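Local coordinates for protein amorpha-4,11-diene synthase (Artemisia annua, PDB 4GAX) that probably converts farnesyl diphosphate into a cyclic sesquiterpene with loss of diphosphate, as a metal-dependent class I plant terpene synthase, at residues S35-Q40 / N551-L556; M75-L80 / E109-N114; S186-I191 / T204-A209; A275-D280 / K351-L356. All blocks are in the same frame, centred on the assembly; numbering follows the deposited sequence.

Contact 1 of 4, residues S35-Q40 / N551-L556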
loop_
_atom_site.group_PDB
_atom_site.type_symbol
_atom_site.label_atom_id
_atom_site.label_comp_id
_atom_site.label_asym_id
_atom_site.label_seq_id
_atom_site.Cartn_x
_atom_site.Cartn_y
_atom_site.Cartn_z
ATOM N N SER A 35 -16.966 17.190 -0.447
ATOM C CA SER A 35 -16.463 16.071 0.357
ATOM C C SER A 35 -17.658 15.450 1.077
ATOM O O SER A 35 -18.562 16.172 1.533
ATOM C CB SER A 35 -15.436 16.541 1.385
ATOM O OG SER A 35 -15.067 15.485 2.263
ATOM N N ILE A 36 -17.690 14.122 1.160
ATOM C CA ILE A 36 -18.834 13.461 1.784
ATOM C C ILE A 36 -18.681 13.450 3.304
ATOM O O ILE A 36 -19.614 13.112 4.035
ATOM C CB ILE A 36 -19.031 12.032 1.246
ATOM C CG1 ILE A 36 -17.896 11.112 1.702
ATOM C CG2 ILE A 36 -19.140 12.048 -0.273
ATOM C CD1 ILE A 36 -18.371 9.958 2.582
ATOM N N TRP A 37 -17.504 13.855 3.770
ATOM C CA TRP A 37 -17.149 13.723 5.177
ATOM C C TRP A 37 -17.522 14.934 6.032
ATOM O O TRP A 37 -17.590 14.836 7.258
ATOM C CB TRP A 37 -15.658 13.427 5.286
ATOM C CG TRP A 37 -15.283 12.236 4.469
ATOM C CD1 TRP A 37 -14.694 12.230 3.232
ATOM C CD2 TRP A 37 -15.506 10.861 4.814
ATOM N NE1 TRP A 37 -14.527 10.936 2.795
ATOM C CE2 TRP A 37 -15.013 10.077 3.749
ATOM C CE3 TRP A 37 -16.064 10.219 5.923
ATOM C CZ2 TRP A 37 -15.071 8.683 3.761
ATOM C CZ3 TRP A 37 -16.119 8.836 5.932
ATOM C CH2 TRP A 37 -15.626 8.083 4.860
ATOM N N GLY A 38 -17.767 16.075 5.396
ATOM C CA GLY A 38 -18.114 17.276 6.142
ATOM C C GLY A 38 -17.002 17.730 7.076
ATOM O O GLY A 38 -15.828 17.710 6.700
ATOM N N ASP A 39 -17.363 18.123 8.296
ATOM C CA ASP A 39 -16.395 18.660 9.255
ATOM C C ASP A 39 -16.043 17.691 10.398
ATOM O O ASP A 39 -15.443 18.102 11.404
ATOM C CB ASP A 39 -16.906 19.985 9.839
ATOM C CG ASP A 39 -16.975 21.098 8.801
ATOM O OD1 ASP A 39 -17.920 21.918 8.870
ATOM O OD2 ASP A 39 -16.082 21.160 7.924
ATOM N N GLN A 40 -16.398 16.416 10.240
ATOM C CA GLN A 40 -16.266 15.445 11.331
ATOM C C GLN A 40 -14.817 15.158 11.747
ATOM O O GLN A 40 -14.558 14.705 12.872
ATOM C CB GLN A 40 -16.978 14.132 10.979
ATOM C CG GLN A 40 -16.219 13.233 10.006
ATOM C CD GLN A 40 -17.009 11.985 9.623
ATOM O OE1 GLN A 40 -17.767 11.986 8.647
ATOM N NE2 GLN A 40 -16.832 10.916 10.389
ATOM N N ASN A 551 -16.249 2.405 3.140
ATOM C CA ASN A 551 -16.267 1.678 4.401
ATOM C C ASN A 551 -14.892 1.305 4.924
ATOM O O ASN A 551 -14.719 1.139 6.131
ATOM C CB ASN A 551 -17.207 0.477 4.347
ATOM C CG ASN A 551 -18.657 0.881 4.537
ATOM O OD1 ASN A 551 -19.175 0.894 5.661
ATOM N ND2 ASN A 551 -19.316 1.234 3.440
ATOM N N LEU A 552 -13.921 1.175 4.022
ATOM C CA LEU A 552 -12.540 0.979 4.431
ATOM C C LEU A 552 -12.089 2.190 5.236
ATOM O O LEU A 552 -11.457 2.042 6.289
ATOM C CB LEU A 552 -11.613 0.788 3.219
ATOM C CG LEU A 552 -11.781 -0.492 2.392
ATOM C CD1 LEU A 552 -10.812 -0.488 1.226
ATOM C CD2 LEU A 552 -11.587 -1.752 3.235
ATOM N N VAL A 553 -12.418 3.384 4.741
ATOM C CA VAL A 553 -12.062 4.624 5.430
ATOM C C VAL A 553 -12.701 4.655 6.819
ATOM O O VAL A 553 -12.038 4.955 7.811
ATOM C CB VAL A 553 -12.495 5.863 4.616
ATOM C CG1 VAL A 553 -12.178 7.145 5.381
ATOM C CG2 VAL A 553 -11.812 5.860 3.259
ATOM N N LYS A 554 -13.988 4.328 6.897
ATOM C CA LYS A 554 -14.669 4.328 8.190
ATOM C C LYS A 554 -14.093 3.282 9.146
ATOM O O LYS A 554 -13.971 3.533 10.348
ATOM C CB LYS A 554 -16.173 4.099 8.020
ATOM C CG LYS A 554 -16.884 5.186 7.231
ATOM C CD LYS A 554 -18.378 5.189 7.561
ATOM C CE LYS A 554 -19.200 5.749 6.413
ATOM N NZ LYS A 554 -20.658 5.812 6.759
ATOM N N SER A 555 -13.727 2.120 8.609
ATOM C CA SER A 555 -13.204 1.049 9.446
ATOM C C SER A 555 -11.852 1.440 10.034
ATOM O O SER A 555 -11.496 1.028 11.139
ATOM C CB SER A 555 -13.106 -0.264 8.661
ATOM O OG SER A 555 -11.972 -0.273 7.812
ATOM N N LEU A 556 -11.102 2.256 9.303
ATOM C CA LEU A 556 -9.800 2.722 9.788
ATOM C C LEU A 556 -9.866 3.977 10.674
ATOM O O LEU A 556 -9.137 4.090 11.673
ATOM C CB LEU A 556 -8.841 2.946 8.599
ATOM C CG LEU A 556 -7.910 1.776 8.291
ATOM C CD1 LEU A 556 -8.703 0.543 7.959
ATOM C CD2 LEU A 556 -6.879 2.094 7.172
#
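Trp37 alone carries the loop side of this contact, bridging to Val553 and Lys554 on a helix more than 500 residues further along the chain. The backbones stay well apart, with Trp37 CA 10.2 Å from Lys554 CA, and the six-membered end of the indole covers the distance. CG of Trp37 lies anti to the carbonyl carbon (chi1 -54°), an orientation that sends the ring out to the helix. There Trp37 CH2 meets Val553 CG1 at 3.6 Å, obliquely to the ring, while Lys554 brings CG to the ring edge, 3.9 Å from Trp37 CZ3. Ile36 folds its CD1 over the centre of one indole face, 3.5 Å above the plane, and Glu284 hydrogen-bonds the indole NE1. Before the indole, an ST turn fixes the backbone, Ser35 OG accepting from Trp37 N at 3.3 Å; after it comes a type II' turn with Gly38 at positive phi. Cutting Trp37 back to an alanine is likely to leave Val553 and the CG of Lys554 without their aromatic neighbour, and Glu284 without the indole N-H. Such anchoring of the N-terminal segment on the C-terminal helical domain is consistent with the architecture of plant sesquiterpene synthases.

Contact 2 of 4, residues M75-L80 / E109-N114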
loop_
_atom_site.group_PDB
_atom_site.type_symbol
_atom_site.label_atom_id
_atom_site.label_comp_id
_atom_site.label_asym_id
_atom_site.label_seq_id
_atom_site.Cartn_x
_atom_site.Cartn_y
_atom_site.Cartn_z
ATOM N N MET A 75 12.206 -26.951 18.995
ATOM C CA MET A 75 10.913 -27.635 18.945
ATOM C C MET A 75 9.737 -26.653 18.841
ATOM O O MET A 75 8.697 -26.974 18.255
ATOM C CB MET A 75 10.726 -28.515 20.180
ATOM C CG MET A 75 11.103 -29.969 19.981
ATOM S SD MET A 75 9.962 -30.820 18.865
ATOM C CE MET A 75 11.058 -31.204 17.501
ATOM N N LYS A 76 9.898 -25.458 19.406
ATOM C CA LYS A 76 8.807 -24.476 19.391
ATOM C C LYS A 76 8.906 -23.469 18.243
ATOM O O LYS A 76 8.159 -22.484 18.205
ATOM C CB LYS A 76 8.716 -23.753 20.746
ATOM C CG LYS A 76 8.129 -24.640 21.868
ATOM C CD LYS A 76 7.402 -23.794 22.929
ATOM C CE LYS A 76 8.318 -23.396 24.095
ATOM N NZ LYS A 76 7.579 -22.893 25.298
ATOM N N HIS A 77 9.804 -23.706 17.292
ATOM C CA HIS A 77 9.957 -22.723 16.220
ATOM C C HIS A 77 8.730 -22.583 15.321
ATOM O O HIS A 77 8.431 -21.485 14.863
ATOM C CB HIS A 77 11.222 -22.964 15.410
ATOM C CG HIS A 77 12.471 -22.579 16.138
ATOM N ND1 HIS A 77 13.732 -22.839 15.641
ATOM C CD2 HIS A 77 12.656 -21.954 17.326
ATOM C CE1 HIS A 77 14.640 -22.375 16.490
ATOM N NE2 HIS A 77 14.013 -21.840 17.515
ATOM N N ALA A 78 8.018 -23.679 15.075
ATOM C CA ALA A 78 6.785 -23.590 14.308
ATOM C C ALA A 78 5.779 -22.718 15.065
ATOM O O ALA A 78 5.066 -21.899 14.475
ATOM C CB ALA A 78 6.211 -24.993 14.048
ATOM N N ASN A 79 5.720 -22.894 16.381
ATOM C CA ASN A 79 4.825 -22.074 17.193
ATOM C C ASN A 79 5.266 -20.617 17.197
ATOM O O ASN A 79 4.441 -19.711 17.321
ATOM C CB ASN A 79 4.735 -22.606 18.630
ATOM C CG ASN A 79 3.968 -23.924 18.724
ATOM O OD1 ASN A 79 3.572 -24.504 17.712
ATOM N ND2 ASN A 79 3.762 -24.402 19.946
ATOM N N LEU A 80 6.571 -20.389 17.080
ATOM C CA LEU A 80 7.082 -19.022 17.016
ATOM C C LEU A 80 6.601 -18.330 15.744
ATOM O O LEU A 80 6.179 -17.152 15.765
ATOM C CB LEU A 80 8.615 -19.020 17.095
ATOM C CG LEU A 80 9.363 -17.698 16.821
ATOM C CD1 LEU A 80 8.993 -16.586 17.785
ATOM C CD2 LEU A 80 10.852 -17.928 16.893
ATOM N N GLU A 109 18.598 -18.082 9.419
ATOM C CA GLU A 109 19.945 -18.612 9.615
ATOM C C GLU A 109 19.969 -20.087 10.031
ATOM O O GLU A 109 20.889 -20.824 9.674
ATOM C CB GLU A 109 20.707 -17.784 10.654
ATOM C CG GLU A 109 20.972 -16.344 10.233
ATOM C CD GLU A 109 21.448 -15.469 11.399
ATOM O OE1 GLU A 109 21.501 -15.979 12.544
ATOM O OE2 GLU A 109 21.767 -14.276 11.174
ATOM N N THR A 110 18.972 -20.518 10.794
ATOM C CA THR A 110 18.994 -21.866 11.353
ATOM C C THR A 110 18.619 -22.917 10.320
ATOM O O THR A 110 19.271 -23.954 10.220
ATOM C CB THR A 110 18.044 -21.994 12.563
ATOM O OG1 THR A 110 18.370 -20.989 13.535
ATOM C CG2 THR A 110 18.153 -23.384 13.192
ATOM N N TYR A 111 17.580 -22.644 9.538
ATOM C CA TYR A 111 17.050 -23.663 8.647
ATOM C C TYR A 111 17.374 -23.361 7.191
ATOM O O TYR A 111 17.214 -24.228 6.323
ATOM C CB TYR A 111 15.533 -23.809 8.858
ATOM C CG TYR A 111 15.168 -24.128 10.294
ATOM C CD1 TYR A 111 15.203 -25.438 10.764
ATOM C CD2 TYR A 111 14.803 -23.122 11.183
ATOM C CE1 TYR A 111 14.875 -25.739 12.084
ATOM C CE2 TYR A 111 14.472 -23.412 12.506
ATOM C CZ TYR A 111 14.512 -24.725 12.948
ATOM O OH TYR A 111 14.188 -25.026 14.256
ATOM N N GLY A 112 17.849 -22.142 6.931
ATOM C CA GLY A 112 18.061 -21.683 5.571
ATOM C C GLY A 112 16.847 -21.960 4.692
ATOM O O GLY A 112 15.706 -21.695 5.074
ATOM N N ASP A 113 17.092 -22.526 3.518
ATOM C CA ASP A 113 16.018 -22.875 2.597
ATOM C C ASP A 113 15.401 -24.240 2.915
ATOM O O ASP A 113 14.526 -24.713 2.188
ATOM C CB ASP A 113 16.570 -22.873 1.171
ATOM C CG ASP A 113 15.489 -22.743 0.123
ATOM O OD1 ASP A 113 14.540 -21.936 0.297
ATOM O OD2 ASP A 113 15.605 -23.458 -0.886
ATOM N N ASN A 114 15.839 -24.867 4.004
ATOM C CA ASN A 114 15.483 -26.275 4.246
ATOM C C ASN A 114 14.507 -26.539 5.390
ATOM O O ASN A 114 14.574 -27.586 6.038
ATOM C CB ASN A 114 16.743 -27.117 4.463
ATOM C CG ASN A 114 17.714 -27.015 3.310
ATOM O OD1 ASN A 114 17.388 -27.377 2.172
ATOM N ND2 ASN A 114 18.920 -26.529 3.594
#
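His77 and Tyr111 meet rim to rim, their ring planes nearly perpendicular at 88° and their centroids 5.6 Å apart, so that neither ring covers the face of the other. The two side chains converge on one short hydrogen bond, His77 ND1 to Tyr111 OH at 2.6 Å. The hydroxyl arrives at the edge of the imidazole, close to its plane, and ND1 in turn lies near the plane of the phenol; either atom could be the donor, and the angle of 135° shows a bent bond. Beside it, Tyr111 CE2 comes within 3.3 Å of His77 ND1. In both residues CG lies anti to the carbonyl carbon, which brings the phenol out from the last turn of helix 97-111 and the imidazole out from the first turn of helix 77-89. Each ring is held a second time: Leu71 O bonds NE2 of His77, and Tyr111 has the methyl Thr110 CG2 3.7 Å above one face and an edge-to-face partner in Trp115. A leucine in place of His77 would probably leave the tyrosine hydroxyl without this mate and Leu71 O without the imidazole. Just beyond Tyr111 the chain turns at Gly112 in a type II' turn. The pair thus joins a helix start to a helix end within the all-helical N-terminal domain of plant terpene synthases.

Contact 3 of 4, residues S186-I191 / T204-A209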
loop_
_atom_site.group_PDB
_atom_site.type_symbol
_atom_site.label_atom_id
_atom_site.label_comp_id
_atom_site.label_asym_id
_atom_site.label_seq_id
_atom_site.Cartn_x
_atom_site.Cartn_y
_atom_site.Cartn_z
ATOM N N SER A 186 -10.213 -24.063 -5.293
ATOM C CA SER A 186 -11.357 -24.929 -5.565
ATOM C C SER A 186 -11.830 -25.598 -4.291
ATOM O O SER A 186 -13.026 -25.684 -4.039
ATOM C CB SER A 186 -11.037 -25.988 -6.631
ATOM O OG SER A 186 -10.093 -26.934 -6.161
ATOM N N HIS A 187 -10.891 -26.065 -3.477
ATOM C CA HIS A 187 -11.285 -26.731 -2.240
ATOM C C HIS A 187 -11.805 -25.761 -1.182
ATOM O O HIS A 187 -12.814 -26.040 -0.538
ATOM C CB HIS A 187 -10.160 -27.622 -1.718
ATOM C CG HIS A 187 -10.004 -28.879 -2.515
ATOM N ND1 HIS A 187 -9.178 -28.966 -3.620
ATOM C CD2 HIS A 187 -10.618 -30.081 -2.411
ATOM C CE1 HIS A 187 -9.271 -30.178 -4.138
ATOM N NE2 HIS A 187 -10.132 -30.876 -3.423
ATOM N N LEU A 188 -11.131 -24.622 -1.023
ATOM C CA LEU A 188 -11.574 -23.608 -0.065
ATOM C C LEU A 188 -12.966 -23.059 -0.382
ATOM O O LEU A 188 -13.777 -22.854 0.532
ATOM C CB LEU A 188 -10.533 -22.489 0.076
ATOM C CG LEU A 188 -9.241 -22.867 0.824
ATOM C CD1 LEU A 188 -8.180 -21.780 0.681
ATOM C CD2 LEU A 188 -9.513 -23.151 2.309
ATOM N N SER A 189 -13.255 -22.841 -1.670
ATOM C CA SER A 189 -14.574 -22.376 -2.100
ATOM C C SER A 189 -15.688 -23.292 -1.609
ATOM O O SER A 189 -16.718 -22.828 -1.085
ATOM C CB SER A 189 -14.656 -22.306 -3.625
ATOM O OG SER A 189 -13.927 -21.203 -4.118
ATOM N N ILE A 190 -15.476 -24.592 -1.800
ATOM C CA ILE A 190 -16.451 -25.611 -1.419
ATOM C C ILE A 190 -16.579 -25.681 0.101
ATOM O O ILE A 190 -17.682 -25.736 0.633
ATOM C CB ILE A 190 -16.022 -27.010 -1.904
ATOM C CG1 ILE A 190 -16.025 -27.079 -3.429
ATOM C CG2 ILE A 190 -16.952 -28.083 -1.349
ATOM C CD1 ILE A 190 -15.467 -28.393 -3.959
ATOM N N ILE A 191 -15.446 -25.688 0.797
ATOM C CA ILE A 191 -15.469 -25.807 2.249
ATOM C C ILE A 191 -16.211 -24.618 2.867
ATOM O O ILE A 191 -17.033 -24.786 3.763
ATOM C CB ILE A 191 -14.041 -25.939 2.829
ATOM C CG1 ILE A 191 -13.403 -27.242 2.344
ATOM C CG2 ILE A 191 -14.074 -25.935 4.342
ATOM C CD1 ILE A 191 -11.906 -27.331 2.641
ATOM N N THR A 204 -16.686 -17.143 6.731
ATOM C CA THR A 204 -16.371 -15.747 6.475
ATOM C C THR A 204 -14.871 -15.529 6.315
ATOM O O THR A 204 -14.435 -14.824 5.406
ATOM C CB THR A 204 -16.974 -14.841 7.571
ATOM O OG1 THR A 204 -18.396 -14.833 7.412
ATOM C CG2 THR A 204 -16.451 -13.419 7.465
ATOM N N GLU A 205 -14.080 -16.134 7.192
ATOM C CA GLU A 205 -12.635 -15.980 7.118
ATOM C C GLU A 205 -12.034 -16.588 5.840
ATOM O O GLU A 205 -11.129 -15.997 5.230
ATOM C CB GLU A 205 -11.966 -16.568 8.358
ATOM C CG GLU A 205 -10.469 -16.320 8.429
ATOM C CD GLU A 205 -10.117 -14.854 8.679
ATOM O OE1 GLU A 205 -11.024 -14.031 8.955
ATOM O OE2 GLU A 205 -8.915 -14.533 8.609
ATOM N N ILE A 206 -12.532 -17.755 5.433
ATOM C CA ILE A 206 -12.131 -18.331 4.142
ATOM C C ILE A 206 -12.558 -17.412 2.981
ATOM O O ILE A 206 -11.788 -17.133 2.074
ATOM C CB ILE A 206 -12.777 -19.701 3.934
ATOM C CG1 ILE A 206 -12.297 -20.668 5.020
ATOM C CG2 ILE A 206 -12.461 -20.248 2.535
ATOM C CD1 ILE A 206 -13.094 -21.976 5.061
ATOM N N GLN A 207 -13.794 -16.939 3.003
ATOM C CA GLN A 207 -14.285 -16.149 1.877
ATOM C C GLN A 207 -13.591 -14.790 1.773
ATOM O O GLN A 207 -13.371 -14.295 0.668
ATOM C CB GLN A 207 -15.807 -16.016 1.916
ATOM C CG GLN A 207 -16.523 -16.695 0.729
ATOM C CD GLN A 207 -15.883 -16.399 -0.655
ATOM O OE1 GLN A 207 -15.456 -15.268 -0.951
ATOM N NE2 GLN A 207 -15.831 -17.430 -1.509
ATOM N N ARG A 208 -13.187 -14.200 2.896
ATOM C CA ARG A 208 -12.435 -12.942 2.785
ATOM C C ARG A 208 -11.081 -13.194 2.124
ATOM O O ARG A 208 -10.669 -12.435 1.251
ATOM C CB ARG A 208 -12.292 -12.180 4.119
ATOM C CG ARG A 208 -11.646 -12.935 5.270
ATOM C CD ARG A 208 -11.562 -12.054 6.542
ATOM N NE ARG A 208 -10.658 -10.938 6.354
ATOM C CZ ARG A 208 -9.417 -10.865 6.834
ATOM N NH1 ARG A 208 -8.902 -11.833 7.589
ATOM N NH2 ARG A 208 -8.685 -9.802 6.562
ATOM N N ALA A 209 -10.412 -14.279 2.516
ATOM C CA ALA A 209 -9.137 -14.647 1.910
ATOM C C ALA A 209 -9.275 -14.882 0.403
ATOM O O ALA A 209 -8.440 -14.425 -0.392
ATOM C CB ALA A 209 -8.561 -15.884 2.598
HETATM O O HOH W 1 -17.524 -19.866 -0.829
#
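The amide of Gln207 is joined to Ser189 O across the two helices by a single water, which accepts from Gln207 NE2 at 3.0 Å and donates to Ser189 O at 3.1 Å. On the far side of helix 200-211, the guanidinium of Arg208 meets the carboxylate of Glu205 at its edge and in its own plane; Arg208 NH1 lies 2.9 Å from Glu205 OE2, on the syn side but 32° out of the carboxylate plane. On its other terminal nitrogen, Arg208 makes a salt bridge to Glu222. This charged pair takes no part in the contact itself, which is carried by Ile206, packed against Leu188 and Ile191. Its CG2 branch, anti to the backbone N, presses on Leu188, 3.5 Å from Leu188 O and 3.8 Å from Leu188 CB. The longer branch runs to the side, and Ile206 CD1 reaches Ile191 CG2 at 4.1 Å, the two side chains crossing at about a right angle. Helix 157-167 completes the apolar layer, with Val157, Leu160 and Tyr164 touching Ile206, Ile191 and Leu188 respectively. With no direct hydrogen bond between the two segments, cohesion here probably rests largely on dispersion and the exclusion of water, supplemented by the water bridge.

Contact 4 of 4, residues A275-D280 / K351-L356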
loop_
_atom_site.group_PDB
_atom_site.type_symbol
_atom_site.label_atom_id
_atom_site.label_comp_id
_atom_site.label_asym_id
_atom_site.label_seq_id
_atom_site.Cartn_x
_atom_site.Cartn_y
_atom_site.Cartn_z
ATOM N N ALA A 275 -9.129 27.185 -5.902
ATOM C CA ALA A 275 -8.954 26.217 -6.985
ATOM C C ALA A 275 -10.287 25.566 -7.349
ATOM O O ALA A 275 -10.464 24.363 -7.160
ATOM C CB ALA A 275 -7.942 25.158 -6.593
ATOM N N PRO A 276 -11.228 26.353 -7.889
ATOM C CA PRO A 276 -12.586 25.826 -8.085
ATOM C C PRO A 276 -12.656 24.772 -9.193
ATOM O O PRO A 276 -13.645 24.040 -9.315
ATOM C CB PRO A 276 -13.389 27.073 -8.457
ATOM C CG PRO A 276 -12.387 27.960 -9.121
ATOM C CD PRO A 276 -11.079 27.722 -8.418
ATOM N N TYR A 277 -11.603 24.703 -9.996
ATOM C CA TYR A 277 -11.491 23.678 -11.018
ATOM C C TYR A 277 -11.220 22.293 -10.411
ATOM O O TYR A 277 -11.485 21.270 -11.045
ATOM C CB TYR A 277 -10.369 24.042 -11.995
ATOM C CG TYR A 277 -9.054 24.312 -11.311
ATOM C CD1 TYR A 277 -8.192 23.271 -11.001
ATOM C CD2 TYR A 277 -8.677 25.604 -10.962
ATOM C CE1 TYR A 277 -7.005 23.499 -10.370
ATOM C CE2 TYR A 277 -7.472 25.845 -10.330
ATOM C CZ TYR A 277 -6.646 24.784 -10.037
ATOM O OH TYR A 277 -5.449 24.992 -9.406
ATOM N N SER A 278 -10.695 22.257 -9.188
ATOM C CA SER A 278 -10.271 20.983 -8.596
ATOM C C SER A 278 -11.205 20.427 -7.514
ATOM O O SER A 278 -12.305 20.944 -7.299
ATOM C CB SER A 278 -8.835 21.079 -8.072
ATOM O OG SER A 278 -8.711 22.161 -7.168
ATOM N N ARG A 279 -10.727 19.394 -6.820
ATOM C CA ARG A 279 -11.539 18.606 -5.899
ATOM C C ARG A 279 -11.242 18.905 -4.434
ATOM O O ARG A 279 -10.127 19.288 -4.080
ATOM C CB ARG A 279 -11.271 17.119 -6.144
ATOM C CG ARG A 279 -11.253 16.725 -7.607
ATOM C CD ARG A 279 -10.524 15.408 -7.839
ATOM N NE ARG A 279 -10.500 15.085 -9.263
ATOM C CZ ARG A 279 -9.866 14.047 -9.794
ATOM N NH1 ARG A 279 -9.187 13.210 -9.019
ATOM N NH2 ARG A 279 -9.910 13.848 -11.106
ATOM N N ASP A 280 -12.244 18.698 -3.585
ATOM C CA ASP A 280 -12.080 18.806 -2.134
ATOM C C ASP A 280 -11.951 17.382 -1.569
ATOM O O ASP A 280 -12.959 16.758 -1.191
ATOM C CB ASP A 280 -13.289 19.526 -1.528
ATOM C CG ASP A 280 -13.122 19.823 -0.044
ATOM O OD1 ASP A 280 -11.983 19.730 0.466
ATOM O OD2 ASP A 280 -14.136 20.162 0.615
ATOM N N LYS A 351 -1.661 31.256 -9.231
ATOM C CA LYS A 351 -0.920 31.820 -8.104
ATOM C C LYS A 351 -1.156 31.108 -6.759
ATOM O O LYS A 351 -0.183 30.760 -6.074
ATOM C CB LYS A 351 -1.140 33.330 -7.992
ATOM C CG LYS A 351 -0.585 34.128 -9.183
ATOM C CD LYS A 351 -0.641 35.640 -8.935
ATOM C CE LYS A 351 0.148 36.395 -10.004
ATOM N NZ LYS A 351 0.368 37.830 -9.643
ATOM N N PRO A 352 -2.431 30.864 -6.380
ATOM C CA PRO A 352 -2.613 30.235 -5.058
ATOM C C PRO A 352 -1.964 28.862 -4.952
ATOM O O PRO A 352 -1.469 28.479 -3.894
ATOM C CB PRO A 352 -4.140 30.084 -4.936
ATOM C CG PRO A 352 -4.698 31.154 -5.866
ATOM C CD PRO A 352 -3.721 31.209 -7.016
ATOM N N ILE A 353 -1.961 28.120 -6.049
ATOM C CA ILE A 353 -1.462 26.752 -6.020
ATOM C C ILE A 353 0.064 26.784 -5.995
ATOM O O ILE A 353 0.700 25.957 -5.351
ATOM C CB ILE A 353 -1.974 25.932 -7.235
ATOM C CG1 ILE A 353 -3.512 25.924 -7.271
ATOM C CG2 ILE A 353 -1.437 24.496 -7.181
ATOM C CD1 ILE A 353 -4.188 27.224 -7.787
ATOM N N TYR A 354 0.650 27.751 -6.695
ATOM C CA TYR A 354 2.098 27.880 -6.683
ATOM C C TYR A 354 2.550 28.231 -5.277
ATOM O O TYR A 354 3.542 27.697 -4.788
ATOM C CB TYR A 354 2.586 28.932 -7.684
ATOM C CG TYR A 354 4.080 28.851 -7.942
ATOM C CD1 TYR A 354 4.612 27.857 -8.760
ATOM C CD2 TYR A 354 4.961 29.759 -7.360
ATOM C CE1 TYR A 354 5.975 27.773 -8.998
ATOM C CE2 TYR A 354 6.329 29.687 -7.594
ATOM C CZ TYR A 354 6.830 28.694 -8.412
ATOM O OH TYR A 354 8.186 28.614 -8.637
ATOM N N LYS A 355 1.804 29.124 -4.635
ATOM C CA LYS A 355 2.073 29.525 -3.249
ATOM C C LYS A 355 1.955 28.372 -2.257
ATOM O O LYS A 355 2.834 28.180 -1.403
ATOM C CB LYS A 355 1.109 30.645 -2.846
ATOM C CG LYS A 355 1.239 31.106 -1.395
ATOM C CD LYS A 355 2.599 31.742 -1.111
ATOM C CE LYS A 355 2.646 32.327 0.313
ATOM N NZ LYS A 355 4.026 32.304 0.879
ATOM N N LEU A 356 0.867 27.609 -2.345
ATOM C CA LEU A 356 0.696 26.446 -1.465
ATOM C C LEU A 356 1.825 25.455 -1.676
ATOM O O LEU A 356 2.381 24.911 -0.713
ATOM C CB LEU A 356 -0.645 25.748 -1.728
ATOM C CG LEU A 356 -1.001 24.622 -0.747
ATOM C CD1 LEU A 356 -1.416 25.207 0.601
ATOM C CD2 LEU A 356 -2.115 23.741 -1.316
#
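Apolar contact comes first, between Tyr277 of the loop and Ile353 of helix 351-370, whose side chains approach from opposite directions. Ile353 CD1 lies at the ring edge, near its plane, 4.1 Å from Tyr277 CZ. Ile353 CD1 also lies 4.4 Å from the methyl Ala275 CB. CG1 of Ile353 is anti to the carbonyl carbon (chi1 -58°), and a bend at the next bond (chi2 77°) turns CD1 to this meeting point between alanine and tyrosine.

The polar-on-apolar contact is very close: Tyr277 OH sits 3.0 Å from Ile353 CG1 and equally near CD1. This is shorter than an ordinary van der Waals contact, so the exact placing of the hydroxyl is doubtful. As modelled, it is buried against the isoleucine and has no hydrogen-bonding partner.

Hydrogen bonds shape the loop itself. A type I turn runs from Ala275 to Ser278, and Ala275 O is gripped twice from the same face of its carbonyl plane, by Ser278 N at 2.9 Å and by Ser278 OG at 2.8 Å.

Ring packing completes the contact. With CG of Tyr277 set between backbone N and carbonyl carbon (chi1 54°), one face of the Tyr277 ring has Ala275 C 3.9 Å above its plane, offset toward the rim. Tyr322 meets the ring from helix 299-322, and Ser278 touches Asp317 there. That helix holds the DDIYD sequence containing Asp317, the aspartate-rich motif expected to bind metal; the loop thus packs between two helices of the class I terpene synthase fold.

How the contacts relate
From the N terminus, the chain enters contact 1 at 35-40, in the loop before helix 52-71; it closes only at 551-556, on helix 547-557 near the C terminus, and so encloses the other three contacts in one large loop. Contact 2 closes first within it, linking helices 77-89 and 97-111; contact 3 then joins helices 175-194 and 200-211, and both belong to the N-terminal domain, their centres 28 Å apart. Contact 4 follows in series, tying the loop before helix 282-292 to helix 351-370 in the metal-binding domain. None of the loops cross. Contacts 1 and 4 touch, Ser35 CB lying 3.6 Å from Asp280 O, so the N-terminal segment rests beside the metal-binding domain.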